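Local coordinates for protein negative regulator of ofd1 (Schizosaccharomyces pombe, PDB 3QTM) that is required for correct translation termination, promotes stability of the N-terminal transcription factor domain of Sre1 in hypoxic gene control, and directly inhibits ofd1, at residues A[147-151]-A[152-156]; A[157-160]-A[161-165]; A[279-282]-A[283-287]; A[331-335]-A[336-340]. All blocks are in the same frame, centred on the assembly; numbering follows the deposited sequence.

Overall arrangement
Contacts 1 and 2 adjoin on one helix, 151-170, contact 1 at its N-terminus and contact 2 further along, with centres 15 Å apart. Contacts 3 and 4 belong to the C-terminal part of the chain and have centres about 22 Å apart; contact 3 ends helix 262-285, while contact 4 starts helix 335-343. None of the four is fully buried. The two helix starts are surface contacts, where an aliphatic pair bridges the N-cap. Contact 4 adds a serine cap, whereas contact 1 has a proline there. Contacts 2 and 3 are partly buried: contact 2 pairs isoleucines along the helix, and contact 3 stacks aromatic rings and ties off carbonyls at the C-terminal end of a helix.

Contact 1 of 4, residues A[147-151]-A[152-156]; sequences ANIPV and TQLVN
With its CG2 anti to the backbone N (CG1 beside that nitrogen, chi1 -47°), Ile149 reaches forward over the start of the helix, and Leu154, at an unusual chi1 of -105°, meets it. The touch is CG2 of Ile149 against CG of Leu154 at 3.9 Å, with the two side chains crossing at about a right angle. Pro150 between them is the N-cap of helix 151-170, so this pair joins the residue before the cap to the fourth residue after it, the pattern known as a hydrophobic staple. Branched aliphatic groups suit both places because they fold over the turn without needing polar partners. The backbone supplies the rest. Leu154 N donates to Pro150 O at 3.0 Å, and Val155 N donates to Val151 O at 2.8 Å. A proline fits the cap because its fixed phi (-58°) suits the extended conformation before the first turn, and its ring packs by CB against CB of Gln153 at 4.1 Å. The side chains of Val151 and Leu154 pack on His140, Val151 also on Phe198, and Val155 on Leu136 and Tyr194, while Thr152 OG1 makes a weak hydrogen bond to Gln201 OE1. Since proline offers no side-chain acceptor to the first N-H groups, the contacts that hold this helix start are probably mainly the aliphatic staple and main-chain bonds.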
loop_
_atom_site.group_PDB
_atom_site.type_symbol
_atom_site.label_atom_id
_atom_site.label_comp_id
_atom_site.label_asym_id
_atom_site.label_seq_id
_atom_site.Cartn_x
_atom_site.Cartn_y
_atom_site.Cartn_z
ATOM N N ALA A 147 -6.035 -24.954 -9.339
ATOM C CA ALA A 147 -5.440 -25.589 -8.171
ATOM C C ALA A 147 -3.985 -26.024 -8.393
ATOM O O ALA A 147 -3.120 -25.727 -7.564
ATOM C CB ALA A 147 -6.298 -26.773 -7.701
ATOM N N ASN A 148 -3.700 -26.713 -9.496
ATOM C CA ASN A 148 -2.338 -27.225 -9.691
ATOM C C ASN A 148 -1.397 -26.316 -10.497
ATOM O O ASN A 148 -0.320 -26.738 -10.910
ATOM C CB ASN A 148 -2.335 -28.667 -10.218
ATOM C CG ASN A 148 -1.069 -29.437 -9.820
ATOM O OD1 ASN A 148 -0.024 -28.835 -9.540
ATOM N ND2 ASN A 148 -1.158 -30.773 -9.800
ATOM N N ILE A 149 -1.799 -25.063 -10.704
ATOM C CA ILE A 149 -0.868 -24.037 -11.163
ATOM C C ILE A 149 -0.235 -23.339 -9.955
ATOM O O ILE A 149 -0.946 -22.801 -9.105
ATOM C CB ILE A 149 -1.565 -22.972 -12.024
ATOM C CG1 ILE A 149 -2.466 -23.631 -13.079
ATOM C CG2 ILE A 149 -0.522 -22.057 -12.661
ATOM C CD1 ILE A 149 -1.707 -24.359 -14.205
ATOM N N PRO A 150 1.103 -23.363 -9.855
ATOM C CA PRO A 150 1.751 -22.659 -8.736
ATOM C C PRO A 150 1.372 -21.177 -8.739
ATOM O O PRO A 150 1.427 -20.555 -9.804
ATOM C CB PRO A 150 3.250 -22.804 -9.045
ATOM C CG PRO A 150 3.348 -24.004 -9.928
ATOM C CD PRO A 150 2.073 -24.056 -10.723
ATOM N N VAL A 151 1.022 -20.622 -7.579
ATOM C CA VAL A 151 0.628 -19.221 -7.505
ATOM C C VAL A 151 1.682 -18.291 -8.096
ATOM O O VAL A 151 1.351 -17.340 -8.801
ATOM C CB VAL A 151 0.340 -18.776 -6.051
ATOM C CG1 VAL A 151 -0.637 -19.708 -5.391
ATOM C CG2 VAL A 151 1.614 -18.746 -5.256
ATOM N N THR A 152 2.955 -18.552 -7.806
ATOM C CA THR A 152 4.003 -17.648 -8.268
ATOM C C THR A 152 4.058 -17.642 -9.780
ATOM O O THR A 152 4.296 -16.609 -10.395
ATOM C CB THR A 152 5.372 -17.992 -7.677
ATOM O OG1 THR A 152 5.675 -19.365 -7.942
ATOM C CG2 THR A 152 5.356 -17.769 -6.168
ATOM N N GLN A 153 3.810 -18.800 -10.380
ATOM C CA GLN A 153 3.724 -18.878 -11.825
ATOM C C GLN A 153 2.566 -17.984 -12.288
ATOM O O GLN A 153 2.700 -17.199 -13.232
ATOM C CB GLN A 153 3.490 -20.337 -12.249
ATOM C CG GLN A 153 3.405 -20.549 -13.739
ATOM C CD GLN A 153 4.730 -20.274 -14.445
ATOM O OE1 GLN A 153 5.793 -20.294 -13.826
ATOM N NE2 GLN A 153 4.666 -20.030 -15.751
ATOM N N LEU A 154 1.432 -18.107 -11.602
ATOM C CA LEU A 154 0.209 -17.375 -11.929
ATOM C C LEU A 154 0.356 -15.864 -11.863
ATOM O O LEU A 154 -0.080 -15.159 -12.766
ATOM C CB LEU A 154 -0.895 -17.761 -10.947
ATOM C CG LEU A 154 -2.026 -18.677 -11.371
ATOM C CD1 LEU A 154 -3.119 -18.622 -10.310
ATOM C CD2 LEU A 154 -2.565 -18.257 -12.721
ATOM N N VAL A 155 0.961 -15.367 -10.783
ATOM C CA VAL A 155 0.945 -13.926 -10.490
ATOM C C VAL A 155 2.242 -13.139 -10.785
ATOM O O VAL A 155 2.208 -11.915 -10.892
ATOM C CB VAL A 155 0.477 -13.648 -9.033
ATOM C CG1 VAL A 155 -0.850 -14.379 -8.746
ATOM C CG2 VAL A 155 1.531 -14.068 -8.035
ATOM N N ASN A 156 3.372 -13.824 -10.931
ATOM C CA ASN A 156 4.638 -13.130 -11.174
ATOM C C ASN A 156 4.601 -12.105 -12.311
ATOM O O ASN A 156 5.185 -11.028 -12.177
ATOM C CB ASN A 156 5.783 -14.117 -11.400
ATOM C CG ASN A 156 6.391 -14.623 -10.093
ATOM O OD1 ASN A 156 7.078 -15.647 -10.072
ATOM N ND2 ASN A 156 6.132 -13.913 -8.998
#

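Contact 2 of 4, residues A[157-160]-A[161-165]; sequences PYIE and KAIQY
Helix 151-170 carries the pair Ile159 and Ile163 one turn apart on its buried side, just after a kink at Pro157, whose ring nitrogen has no hydrogen to give to the preceding turn; Tyr158 N makes no bond to that turn either. CG2 of Ile159 lies 3.8 Å from CD1 of Ile163, the two side chains crossing obliquely. In Ile163 the branch CG1 is anti to the carbonyl carbon (chi1 -65°) and the chain runs on extended, which lays CG1 within 3.3 Å of Ile159 O and brings CD1 to its neighbour. The main chain recovers regular alpha-helical bonding at once: Lys161 N donates to Pro157 O at 3.1 Å, and Ala162 N to Tyr158 O at 2.8 Å. Ile163 N donates to Ile159 O at 3.0 Å, and Gln164 N to Glu160 O completes the set. In this all-helical fold, related to the tetratricopeptide repeats, the helix has a buried and an exposed side. Ile159 faces Leu191 and Tyr194 of helix 188-197, and Tyr158 lies on Lys132, Val133 and Leu136 of helix 119-142. The small Ala162 is also buried, its CB fitting 3.5 Å from Tyr158 O. Lys161 leaves with CG 3.4 Å from Pro157 O and runs outward, leaning back toward the preceding turn, then bends at its last torsion (chi4 82°) so that NZ stands above the Tyr158 ring. NZ is 5.7 Å from the ring centroid, long for a cation-pi pair and at most weakly attractive. Glu160 extends from the exposed side, where a charged carboxylate is readily hydrated.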
loop_
_atom_site.group_PDB
_atom_site.type_symbol
_atom_site.label_atom_id
_atom_site.label_comp_id
_atom_site.label_asym_id
_atom_site.label_seq_id
_atom_site.Cartn_x
_atom_site.Cartn_y
_atom_site.Cartn_z
ATOM N N PRO A 157 3.935 -12.437 -13.440
ATOM C CA PRO A 157 3.841 -11.475 -14.546
ATOM C C PRO A 157 3.147 -10.176 -14.146
ATOM O O PRO A 157 3.566 -9.115 -14.618
ATOM C CB PRO A 157 3.010 -12.224 -15.591
ATOM C CG PRO A 157 3.289 -13.671 -15.298
ATOM C CD PRO A 157 3.357 -13.742 -13.814
ATOM N N TYR A 158 2.109 -10.256 -13.314
ATOM C CA TYR A 158 1.429 -9.047 -12.826
ATOM C C TYR A 158 2.234 -8.306 -11.766
ATOM O O TYR A 158 2.287 -7.069 -11.750
ATOM C CB TYR A 158 0.029 -9.382 -12.316
ATOM C CG TYR A 158 -0.865 -9.832 -13.444
ATOM C CD1 TYR A 158 -1.548 -8.905 -14.219
ATOM C CD2 TYR A 158 -0.992 -11.181 -13.762
ATOM C CE1 TYR A 158 -2.364 -9.310 -15.282
ATOM C CE2 TYR A 158 -1.796 -11.602 -14.822
ATOM C CZ TYR A 158 -2.476 -10.656 -15.578
ATOM O OH TYR A 158 -3.278 -11.052 -16.628
ATOM N N ILE A 159 2.869 -9.067 -10.883
ATOM C CA ILE A 159 3.784 -8.493 -9.916
ATOM C C ILE A 159 4.867 -7.693 -10.644
ATOM O O ILE A 159 5.173 -6.561 -10.289
ATOM C CB ILE A 159 4.451 -9.598 -9.080
ATOM C CG1 ILE A 159 3.464 -10.181 -8.064
ATOM C CG2 ILE A 159 5.705 -9.079 -8.389
ATOM C CD1 ILE A 159 2.940 -9.178 -7.046
ATOM N N GLU A 160 5.452 -8.298 -11.664
ATOM C CA GLU A 160 6.529 -7.656 -12.407
ATOM C C GLU A 160 6.039 -6.388 -13.128
ATOM O O GLU A 160 6.731 -5.367 -13.161
ATOM C CB GLU A 160 7.133 -8.666 -13.397
ATOM C CG GLU A 160 8.219 -8.106 -14.295
ATOM C CD GLU A 160 8.631 -9.084 -15.386
ATOM O OE1 GLU A 160 9.823 -9.099 -15.757
ATOM O OE2 GLU A 160 7.762 -9.844 -15.869
ATOM N N LYS A 161 4.841 -6.453 -13.707
ATOM C CA LYS A 161 4.268 -5.273 -14.352
ATOM C C LYS A 161 3.982 -4.172 -13.344
ATOM O O LYS A 161 4.183 -2.994 -13.636
ATOM C CB LYS A 161 3.005 -5.610 -15.151
ATOM C CG LYS A 161 3.298 -6.311 -16.482
ATOM C CD LYS A 161 2.181 -6.062 -17.486
ATOM C CE LYS A 161 2.345 -6.900 -18.755
ATOM N NZ LYS A 161 1.836 -8.297 -18.573
ATOM N N ALA A 162 3.520 -4.546 -12.153
ATOM C CA ALA A 162 3.266 -3.538 -11.130
ATOM C C ALA A 162 4.572 -2.808 -10.796
ATOM O O ALA A 162 4.631 -1.577 -10.794
ATOM C CB ALA A 162 2.677 -4.182 -9.884
ATOM N N ILE A 163 5.613 -3.585 -10.507
ATOM C CA ILE A 163 6.913 -3.026 -10.157
ATOM C C ILE A 163 7.464 -2.135 -11.267
ATOM O O ILE A 163 8.075 -1.111 -11.003
ATOM C CB ILE A 163 7.928 -4.141 -9.841
ATOM C CG1 ILE A 163 7.491 -4.901 -8.591
ATOM C CG2 ILE A 163 9.353 -3.566 -9.660
ATOM C CD1 ILE A 163 8.248 -6.191 -8.373
ATOM N N GLN A 164 7.231 -2.524 -12.512
ATOM C CA GLN A 164 7.689 -1.732 -13.649
ATOM C C GLN A 164 7.128 -0.300 -13.586
ATOM O O GLN A 164 7.836 0.665 -13.868
ATOM C CB GLN A 164 7.313 -2.425 -14.971
ATOM C CG GLN A 164 7.544 -1.576 -16.220
ATOM C CD GLN A 164 6.968 -2.199 -17.487
ATOM O OE1 GLN A 164 6.489 -3.334 -17.486
ATOM N NE2 GLN A 164 7.006 -1.448 -18.574
ATOM N N TYR A 165 5.866 -0.148 -13.197
ATOM C CA TYR A 165 5.305 1.195 -13.150
ATOM C C TYR A 165 5.485 1.905 -11.809
ATOM O O TYR A 165 5.472 3.129 -11.761
ATOM C CB TYR A 165 3.859 1.206 -13.631
ATOM C CG TYR A 165 3.782 0.771 -15.077
ATOM C CD1 TYR A 165 4.160 1.636 -16.106
ATOM C CD2 TYR A 165 3.383 -0.515 -15.412
ATOM C CE1 TYR A 165 4.112 1.236 -17.424
ATOM C CE2 TYR A 165 3.336 -0.926 -16.735
ATOM C CZ TYR A 165 3.704 -0.048 -17.729
ATOM O OH TYR A 165 3.653 -0.462 -19.028
#

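Contact 3 of 4, residues A[279-282]-A[283-287]; sequences WNVI and YTLDK
The ring of Tyr283 lies between two neighbours: CH2 of Trp279 is 3.4 Å above one face and CG of Lys287 3.6 Å above the opposite one, both toward the rim. With Trp279 it forms an offset stack one helical turn apart, the tyrosine centroid 4.6 Å from that of the indole six-membered ring and the planes at 17°. Both rings leave the helix with CG anti to the backbone N (chi1 180° in Trp279, -165° in Tyr283) and point the same way. CB of Tyr283 also sits over the indole face, a CH-pi contact 3.8 Å from the same six-membered centroid. At its polar edge Trp279 NE1 donates to Arg291 O; an alanine here would probably leave Arg291 O without its donor and strip one face of the Tyr283 ring of its stack, opening a gap against Leu292 and Leu295. Helix 262-285 ends here: Asp286 N bonds to Ile282 O at 2.9 Å, while OD2 of Asp286 forms a salt bridge with Arg291. The buried, flat indole thus suits its place by stacking through its face while giving its N-H to a main-chain carbonyl, and the Thr284 hydroxyl gives Asn280 O a second donor near the helix end, OG1 and N gripping it from opposite faces, each at 3.0 Å.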
loop_
_atom_site.group_PDB
_atom_site.type_symbol
_atom_site.label_atom_id
_atom_site.label_comp_id
_atom_site.label_asym_id
_atom_site.label_seq_id
_atom_site.Cartn_x
_atom_site.Cartn_y
_atom_site.Cartn_z
ATOM N N TRP A 279 8.624 4.396 14.521
ATOM C CA TRP A 279 7.698 4.372 15.664
ATOM C C TRP A 279 7.687 5.722 16.395
ATOM O O TRP A 279 6.634 6.204 16.797
ATOM C CB TRP A 279 8.019 3.240 16.649
ATOM C CG TRP A 279 7.069 3.231 17.821
ATOM C CD1 TRP A 279 5.896 2.535 17.927
ATOM C CD2 TRP A 279 7.199 3.983 19.035
ATOM N NE1 TRP A 279 5.294 2.799 19.140
ATOM C CE2 TRP A 279 6.075 3.688 19.835
ATOM C CE3 TRP A 279 8.159 4.873 19.526
ATOM C CZ2 TRP A 279 5.890 4.250 21.097
ATOM C CZ3 TRP A 279 7.972 5.430 20.776
ATOM C CH2 TRP A 279 6.848 5.111 21.552
ATOM N N ASN A 280 8.862 6.327 16.554
ATOM C CA ASN A 280 8.964 7.643 17.187
ATOM C C ASN A 280 8.226 8.739 16.418
ATOM O O ASN A 280 7.597 9.614 17.017
ATOM C CB ASN A 280 10.434 8.042 17.432
ATOM C CG ASN A 280 10.971 7.496 18.747
ATOM O OD1 ASN A 280 11.973 6.784 18.774
ATOM N ND2 ASN A 280 10.286 7.809 19.844
ATOM N N VAL A 281 8.307 8.697 15.090
ATOM C CA VAL A 281 7.557 9.640 14.274
ATOM C C VAL A 281 6.057 9.437 14.527
ATOM O O VAL A 281 5.316 10.395 14.702
ATOM C CB VAL A 281 7.854 9.448 12.779
ATOM C CG1 VAL A 281 6.834 10.206 11.929
ATOM C CG2 VAL A 281 9.312 9.872 12.449
ATOM N N ILE A 282 5.628 8.178 14.559
ATOM C CA ILE A 282 4.234 7.843 14.809
ATOM C C ILE A 282 3.790 8.315 16.192
ATOM O O ILE A 282 2.702 8.880 16.346
ATOM C CB ILE A 282 3.990 6.329 14.642
ATOM C CG1 ILE A 282 4.137 5.929 13.167
ATOM C CG2 ILE A 282 2.616 5.925 15.165
ATOM C CD1 ILE A 282 4.323 4.433 12.944
ATOM N N TYR A 283 4.639 8.101 17.194
ATOM C CA TYR A 283 4.300 8.469 18.567
ATOM C C TYR A 283 4.186 9.980 18.712
ATOM O O TYR A 283 3.379 10.472 19.494
ATOM C CB TYR A 283 5.331 7.898 19.549
ATOM C CG TYR A 283 4.906 7.902 21.007
ATOM C CD1 TYR A 283 3.732 7.269 21.415
ATOM C CD2 TYR A 283 5.693 8.510 21.980
ATOM C CE1 TYR A 283 3.353 7.247 22.738
ATOM C CE2 TYR A 283 5.316 8.494 23.314
ATOM C CZ TYR A 283 4.144 7.860 23.687
ATOM O OH TYR A 283 3.758 7.837 25.006
ATOM N N THR A 284 4.980 10.716 17.945
ATOM C CA THR A 284 4.877 12.173 17.941
ATOM C C THR A 284 3.605 12.659 17.246
ATOM O O THR A 284 3.101 13.752 17.527
ATOM C CB THR A 284 6.074 12.824 17.239
ATOM O OG1 THR A 284 7.287 12.432 17.895
ATOM C CG2 THR A 284 5.942 14.341 17.274
ATOM N N LEU A 285 3.092 11.853 16.324
ATOM C CA LEU A 285 1.903 12.230 15.557
ATOM C C LEU A 285 0.621 11.922 16.325
ATOM O O LEU A 285 -0.283 12.750 16.412
ATOM C CB LEU A 285 1.889 11.510 14.205
ATOM C CG LEU A 285 2.976 11.947 13.228
ATOM C CD1 LEU A 285 3.089 10.969 12.047
ATOM C CD2 LEU A 285 2.704 13.376 12.754
ATOM N N ASP A 286 0.550 10.709 16.862
ATOM C CA ASP A 286 -0.597 10.263 17.644
ATOM C C ASP A 286 -0.087 9.676 18.957
ATOM O O ASP A 286 -0.010 8.450 19.120
ATOM C CB ASP A 286 -1.402 9.211 16.881
ATOM C CG ASP A 286 -2.572 8.669 17.691
ATOM O OD1 ASP A 286 -3.372 9.487 18.193
ATOM O OD2 ASP A 286 -2.695 7.428 17.825
ATOM N N LYS A 287 0.276 10.558 19.882
ATOM C CA LYS A 287 0.833 10.128 21.154
ATOM C C LYS A 287 -0.233 9.448 21.993
ATOM O O LYS A 287 -1.120 10.099 22.551
ATOM C CB LYS A 287 1.448 11.311 21.904
ATOM C CG LYS A 287 2.275 10.900 23.110
ATOM C CD LYS A 287 2.838 12.104 23.831
ATOM C CE LYS A 287 3.402 11.698 25.184
ATOM N NZ LYS A 287 4.006 12.859 25.896
#

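Contact 4 of 4, residues A[331-335]-A[336-340]; sequences VELSP and DYVEF
This is a surface contact at the N-terminus of helix 335-343, where Leu333 and Ser334 of the preceding loop fold against the first turn as a hydrophobic staple and an N-cap. The staple joins the residue before the cap to the fourth after it: CB of Leu333 touches CG2 of Val338 at 3.6 Å. The leucine also lies across Tyr337 at about a right angle, its CD2 4.2 Å from CB of the tyrosine, and beyond them Ile323 of helix 309-328 and Leu293 of helix 292-305 complete the apolar side. Serine suits the cap because its short side chain can bend back to the helix start, and proline suits the next place because no N-H is needed there. Ser334 O accepts from Val338 N at 2.8 Å, and Pro335 O accepts from Glu339 N, also at 2.8 Å. Tyr337 sends its hydroxyl to Asp297 OD1, linking the short helix to helix 292-305. At the cap, Ser334 OG lies between its own backbone N and carbonyl carbon (chi1 75°), from where it accepts a weak but straight bond from Tyr337 N, 3.4 Å long with an N-H...O angle of 169°, while standing 3.3 Å from CD2 of the Tyr337 ring.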
loop_
_atom_site.group_PDB
_atom_site.type_symbol
_atom_site.label_atom_id
_atom_site.label_comp_id
_atom_site.label_asym_id
_atom_site.label_seq_id
_atom_site.Cartn_x
_atom_site.Cartn_y
_atom_site.Cartn_z
ATOM N N VAL A 331 -3.225 1.489 30.299
ATOM C CA VAL A 331 -3.259 0.444 29.286
ATOM C C VAL A 331 -3.258 -0.935 29.940
ATOM O O VAL A 331 -2.442 -1.216 30.814
ATOM C CB VAL A 331 -2.056 0.551 28.314
ATOM C CG1 VAL A 331 -2.163 -0.509 27.238
ATOM C CG2 VAL A 331 -1.992 1.942 27.689
ATOM N N GLU A 332 -4.170 -1.797 29.506
ATOM C CA GLU A 332 -4.239 -3.155 30.030
ATOM C C GLU A 332 -3.086 -4.000 29.508
ATOM O O GLU A 332 -2.842 -4.050 28.305
ATOM C CB GLU A 332 -5.557 -3.826 29.638
ATOM C CG GLU A 332 -5.452 -5.342 29.653
ATOM C CD GLU A 332 -6.797 -6.048 29.666
ATOM O OE1 GLU A 332 -7.844 -5.360 29.711
ATOM O OE2 GLU A 332 -6.797 -7.302 29.632
ATOM N N LEU A 333 -2.386 -4.672 30.412
ATOM C CA LEU A 333 -1.292 -5.549 30.019
ATOM C C LEU A 333 -1.744 -7.000 29.893
ATOM O O LEU A 333 -2.441 -7.517 30.760
ATOM C CB LEU A 333 -0.135 -5.461 31.022
ATOM C CG LEU A 333 0.559 -4.111 31.151
ATOM C CD1 LEU A 333 1.786 -4.230 32.033
ATOM C CD2 LEU A 333 0.931 -3.570 29.779
ATOM N N SER A 334 -1.337 -7.650 28.808
ATOM C CA SER A 334 -1.483 -9.091 28.680
ATOM C C SER A 334 -0.543 -9.784 29.667
ATOM O O SER A 334 0.463 -9.207 30.083
ATOM C CB SER A 334 -1.137 -9.531 27.260
ATOM O OG SER A 334 0.268 -9.502 27.057
ATOM N N PRO A 335 -0.866 -11.031 30.041
ATOM C CA PRO A 335 -0.010 -11.816 30.937
ATOM C C PRO A 335 1.434 -11.832 30.439
ATOM O O PRO A 335 2.366 -11.830 31.243
ATOM C CB PRO A 335 -0.610 -13.224 30.851
ATOM C CG PRO A 335 -2.030 -13.002 30.497
ATOM C CD PRO A 335 -2.060 -11.781 29.618
ATOM N N ASP A 336 1.603 -11.845 29.123
ATOM C CA ASP A 336 2.925 -11.827 28.512
ATOM C C ASP A 336 3.723 -10.620 28.972
ATOM O O ASP A 336 4.839 -10.755 29.481
ATOM C CB ASP A 336 2.811 -11.822 26.985
ATOM C CG ASP A 336 2.604 -13.214 26.412
ATOM O OD1 ASP A 336 2.566 -14.188 27.198
ATOM O OD2 ASP A 336 2.482 -13.336 25.173
ATOM N N TYR A 337 3.150 -9.436 28.783
ATOM C CA TYR A 337 3.830 -8.213 29.175
ATOM C C TYR A 337 3.958 -8.187 30.681
ATOM O O TYR A 337 4.970 -7.739 31.224
ATOM C CB TYR A 337 3.074 -6.981 28.681
ATOM C CG TYR A 337 3.183 -6.756 27.189
ATOM C CD1 TYR A 337 4.401 -6.422 26.600
ATOM C CD2 TYR A 337 2.069 -6.871 26.368
ATOM C CE1 TYR A 337 4.505 -6.213 25.233
ATOM C CE2 TYR A 337 2.164 -6.666 24.998
ATOM C CZ TYR A 337 3.381 -6.337 24.442
ATOM O OH TYR A 337 3.465 -6.129 23.089
ATOM N N VAL A 338 2.928 -8.688 31.355
ATOM C CA VAL A 338 2.905 -8.695 32.811
ATOM C C VAL A 338 4.091 -9.463 33.382
ATOM O O VAL A 338 4.787 -8.969 34.267
ATOM C CB VAL A 338 1.598 -9.295 33.363
ATOM C CG1 VAL A 338 1.721 -9.513 34.858
ATOM C CG2 VAL A 338 0.423 -8.382 33.051
ATOM N N GLU A 339 4.325 -10.665 32.864
ATOM C CA GLU A 339 5.416 -11.502 33.357
ATOM C C GLU A 339 6.789 -10.962 32.963
ATOM O O GLU A 339 7.757 -11.120 33.710
ATOM C CB GLU A 339 5.259 -12.951 32.888
ATOM C CG GLU A 339 5.447 -13.157 31.394
ATOM C CD GLU A 339 4.963 -14.526 30.933
ATOM O OE1 GLU A 339 5.053 -15.490 31.726
ATOM O OE2 GLU A 339 4.489 -14.635 29.779
ATOM N N PHE A 340 6.876 -10.327 31.795
ATOM C CA PHE A 340 8.143 -9.756 31.358
ATOM C C PHE A 340 8.661 -8.735 32.356
ATOM O O PHE A 340 9.865 -8.662 32.605
ATOM C CB PHE A 340 8.031 -9.098 29.981
ATOM C CG PHE A 340 9.267 -8.347 29.580
ATOM C CD1 PHE A 340 9.424 -7.010 29.915
ATOM C CD2 PHE A 340 10.292 -8.982 28.891
ATOM C CE1 PHE A 340 10.576 -6.312 29.560
ATOM C CE2 PHE A 340 11.445 -8.292 28.529
ATOM C CZ PHE A 340 11.588 -6.956 28.863
#